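PDB 5KP7: CurD from Moorea producens 3L, which binds 4'-phosphopantetheine and probably acts as a hydroxymethylglutaryl-CoA synthase-like acyltransferase of the thiolase-like superfamily. Local coordinates for residues N250-R253 and H254-N257. The protein carries 3 engineered substitutions. Numbering follows the deposited sequence.
Sequences NAYR and HYQN. With SO4 (sulfate ion), chain D.
Tyr252 and Gln256 sit one turn apart near the C-terminal end of the long alpha-helix 237-258, in a chain of the thiolase-like fold, and a water joins their ends. The Gln256 amide stands almost perpendicular to the tyrosine ring, at 89°, with OE1 3.8 Å from Tyr252 CE2. That water accepts from Tyr252 OH and donates to Gln256 OE1, so the i to i+4 pair is tied at both backbone and side chain: Gln256 N also reaches Tyr252 O at 2.8 Å. Gln256 gets there because its chain runs out extended, with chi2 at -169°.

On the same flank, the Tyr255 and Tyr252 rings lie roughly parallel, their planes about 20° apart, and meet through Tyr255 CD1 and Tyr252 CE1 at 4.2 Å. Both rings meet Phe358 edge-to-face, while Tyr252 also touches Met288 and Leu292 of helix 278-293, so this flank of the helix is packed into the fold. Further round, Arg253 and Asn257 run side by side in the same direction, with Arg253 CG 4.0 Å from Asn257 ND2. Arg253 NH2 forms a salt bridge with Glu249, one turn back, and His254 ND1 bonds to Tyr217 N of strand 208-219. At the far end of Tyr255, the hydroxyl is shared between Ser360 OG and a sulfate, probably from the crystallisation liquor: Tyr255 OH donates to sulfate O1 at 3.0 Å, with O1 near the plane of the ring.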
ATOM      1  N   ASN A 250       4.544 -16.775  -5.687  1.00 26.46           N
ATOM      2  CA  ASN A 250       5.956 -17.187  -5.731  1.00 27.04           C
ATOM      3  C   ASN A 250       6.753 -16.731  -4.512  1.00 25.68           C
ATOM      4  O   ASN A 250       7.605 -17.469  -4.040  1.00 25.93           O
ATOM      5  CB  ASN A 250       6.640 -16.748  -7.038  1.00 27.97           C
ATOM      6  CG  ASN A 250       6.265 -17.611  -8.218  1.00 30.71           C
ATOM      7  OD1 ASN A 250       6.692 -18.751  -8.312  1.00 34.58           O
ATOM      8  ND2 ASN A 250       5.485 -17.078  -9.132  1.00 31.91           N
ATOM      9  N   ALA A 251       6.482 -15.546  -3.986  1.00 24.45           N
ATOM     10  CA  ALA A 251       7.128 -15.141  -2.732  1.00 24.20           C
ATOM     11  C   ALA A 251       6.748 -16.057  -1.556  1.00 24.48           C
ATOM     12  O   ALA A 251       7.592 -16.451  -0.740  1.00 24.53           O
ATOM     13  CB  ALA A 251       6.826 -13.685  -2.422  1.00 23.47           C
ATOM     14  N   TYR A 252       5.472 -16.387  -1.473  1.00 24.72           N
ATOM     15  CA  TYR A 252       5.012 -17.311  -0.442  1.00 25.54           C
ATOM     16  C   TYR A 252       5.641 -18.701  -0.625  1.00 26.76           C
ATOM     17  O   TYR A 252       6.041 -19.317   0.359  1.00 27.19           O
ATOM     18  CB  TYR A 252       3.482 -17.405  -0.362  1.00 25.69           C
ATOM     19  CG  TYR A 252       3.054 -18.344   0.750  1.00 26.14           C
ATOM     20  CD1 TYR A 252       3.174 -17.956   2.087  1.00 26.09           C
ATOM     21  CD2 TYR A 252       2.596 -19.637   0.477  1.00 27.19           C
ATOM     22  CE1 TYR A 252       2.863 -18.817   3.117  1.00 27.03           C
ATOM     23  CE2 TYR A 252       2.275 -20.492   1.507  1.00 27.47           C
ATOM     24  CZ  TYR A 252       2.407 -20.075   2.818  1.00 27.59           C
ATOM     25  OH  TYR A 252       2.052 -20.952   3.834  1.00 29.29           O
ATOM     26  N   ARG A 253       5.763 -19.174  -1.865  1.00 27.57           N
ATOM     27  CA  ARG A 253       6.399 -20.485  -2.114  1.00 29.32           C
ATOM     28  C   ARG A 253       7.823 -20.486  -1.582  1.00 28.58           C
ATOM     29  O   ARG A 253       8.257 -21.458  -0.984  1.00 29.09           O
ATOM     30  CB  ARG A 253       6.396 -20.852  -3.597  1.00 31.43           C
ATOM     31  CG  ARG A 253       7.121 -22.179  -3.859  1.00 35.02           C
ATOM     32  CD  ARG A 253       6.902 -22.776  -5.242  1.00 37.90           C
ATOM     33  NE  ARG A 253       5.476 -22.961  -5.525  1.00 40.36           N
ATOM     34  CZ  ARG A 253       4.768 -22.286  -6.441  1.00 40.74           C
ATOM     35  NH1 ARG A 253       5.321 -21.368  -7.225  1.00 40.87           N
ATOM     36  NH2 ARG A 253       3.477 -22.558  -6.587  1.00 41.91           N
ATOM     37  N   HIS A 254       8.548 -19.386  -1.803  1.00 26.76           N
ATOM     38  CA  HIS A 254       9.926 -19.262  -1.324  1.00 26.61           C
ATOM     39  C   HIS A 254       9.971 -19.321   0.210  1.00 26.74           C
ATOM     40  O   HIS A 254      10.807 -20.022   0.802  1.00 27.05           O
ATOM     41  CB  HIS A 254      10.549 -17.974  -1.884  1.00 25.63           C
ATOM     42  CG  HIS A 254      12.026 -17.868  -1.697  1.00 25.65           C
ATOM     43  ND1 HIS A 254      12.667 -16.667  -1.485  1.00 25.00           N
ATOM     44  CD2 HIS A 254      12.994 -18.811  -1.680  1.00 26.59           C
ATOM     45  CE1 HIS A 254      13.961 -16.865  -1.375  1.00 25.49           C
ATOM     46  NE2 HIS A 254      14.189 -18.167  -1.485  1.00 26.33           N
ATOM     47  N   TYR A 255       9.031 -18.635   0.857  1.00 26.04           N
ATOM     48  CA  TYR A 255       8.923 -18.696   2.312  1.00 26.66           C
ATOM     49  C   TYR A 255       8.626 -20.145   2.767  1.00 28.39           C
ATOM     50  O   TYR A 255       9.263 -20.656   3.699  1.00 28.90           O
ATOM     51  CB  TYR A 255       7.849 -17.720   2.763  1.00 26.01           C
ATOM     52  CG  TYR A 255       7.510 -17.689   4.232  1.00 26.03           C
ATOM     53  CD1 TYR A 255       6.728 -18.689   4.798  1.00 26.85           C
ATOM     54  CD2 TYR A 255       7.891 -16.605   5.042  1.00 25.49           C
ATOM     55  CE1 TYR A 255       6.373 -18.652   6.141  1.00 26.97           C
ATOM     56  CE2 TYR A 255       7.532 -16.550   6.376  1.00 25.89           C
ATOM     57  CZ  TYR A 255       6.765 -17.575   6.927  1.00 26.58           C
ATOM     58  OH  TYR A 255       6.393 -17.540   8.260  1.00 26.93           O
ATOM     59  N   GLN A 256       7.679 -20.784   2.097  1.00 29.55           N
ATOM     60  CA  GLN A 256       7.285 -22.168   2.417  1.00 32.57           C
ATOM     61  C   GLN A 256       8.469 -23.126   2.295  1.00 33.72           C
ATOM     62  O   GLN A 256       8.649 -24.025   3.150  1.00 34.12           O
ATOM     63  CB  GLN A 256       6.110 -22.580   1.523  1.00 33.90           C
ATOM     64  CG  GLN A 256       5.540 -23.953   1.787  1.00 36.62           C
ATOM     65  CD  GLN A 256       4.577 -24.380   0.698  1.00 37.91           C
ATOM     66  OE1 GLN A 256       3.410 -23.989   0.679  1.00 37.30           O
ATOM     67  NE2 GLN A 256       5.088 -25.168  -0.248  1.00 40.25           N
ATOM     68  N   ASN A 257       9.289 -22.925   1.265  1.00 34.16           N
ATOM     69  CA  ASN A 257      10.519 -23.695   1.092  1.00 36.54           C
ATOM     70  C   ASN A 257      11.500 -23.532   2.251  1.00 36.83           C
ATOM     71  O   ASN A 257      12.190 -24.485   2.605  1.00 39.13           O
ATOM     72  CB  ASN A 257      11.210 -23.370  -0.250  1.00 37.30           C
ATOM     73  CG  ASN A 257      10.421 -23.861  -1.458  1.00 38.58           C
ATOM     74  OD1 ASN A 257       9.512 -24.687  -1.353  1.00 40.67           O
ATOM     75  ND2 ASN A 257      10.776 -23.349  -2.614  1.00 39.76           N
TER
HETATM   76  S   SO4 D 502       5.983 -20.194  11.643  1.00 96.40           S
HETATM   77  O1  SO4 D 502       5.693 -19.478  10.380  1.00 89.09           O
HETATM   78  O2  SO4 D 502       7.017 -19.458  12.415  1.00 91.08           O
HETATM   79  O3  SO4 D 502       6.475 -21.557  11.344  1.00 96.42           O
HETATM   80  O4  SO4 D 502       4.736 -20.300  12.431  1.00 93.91           O
HETATM   81  O   HOH W   1       2.119 -23.515   3.048  1.00 38.02           O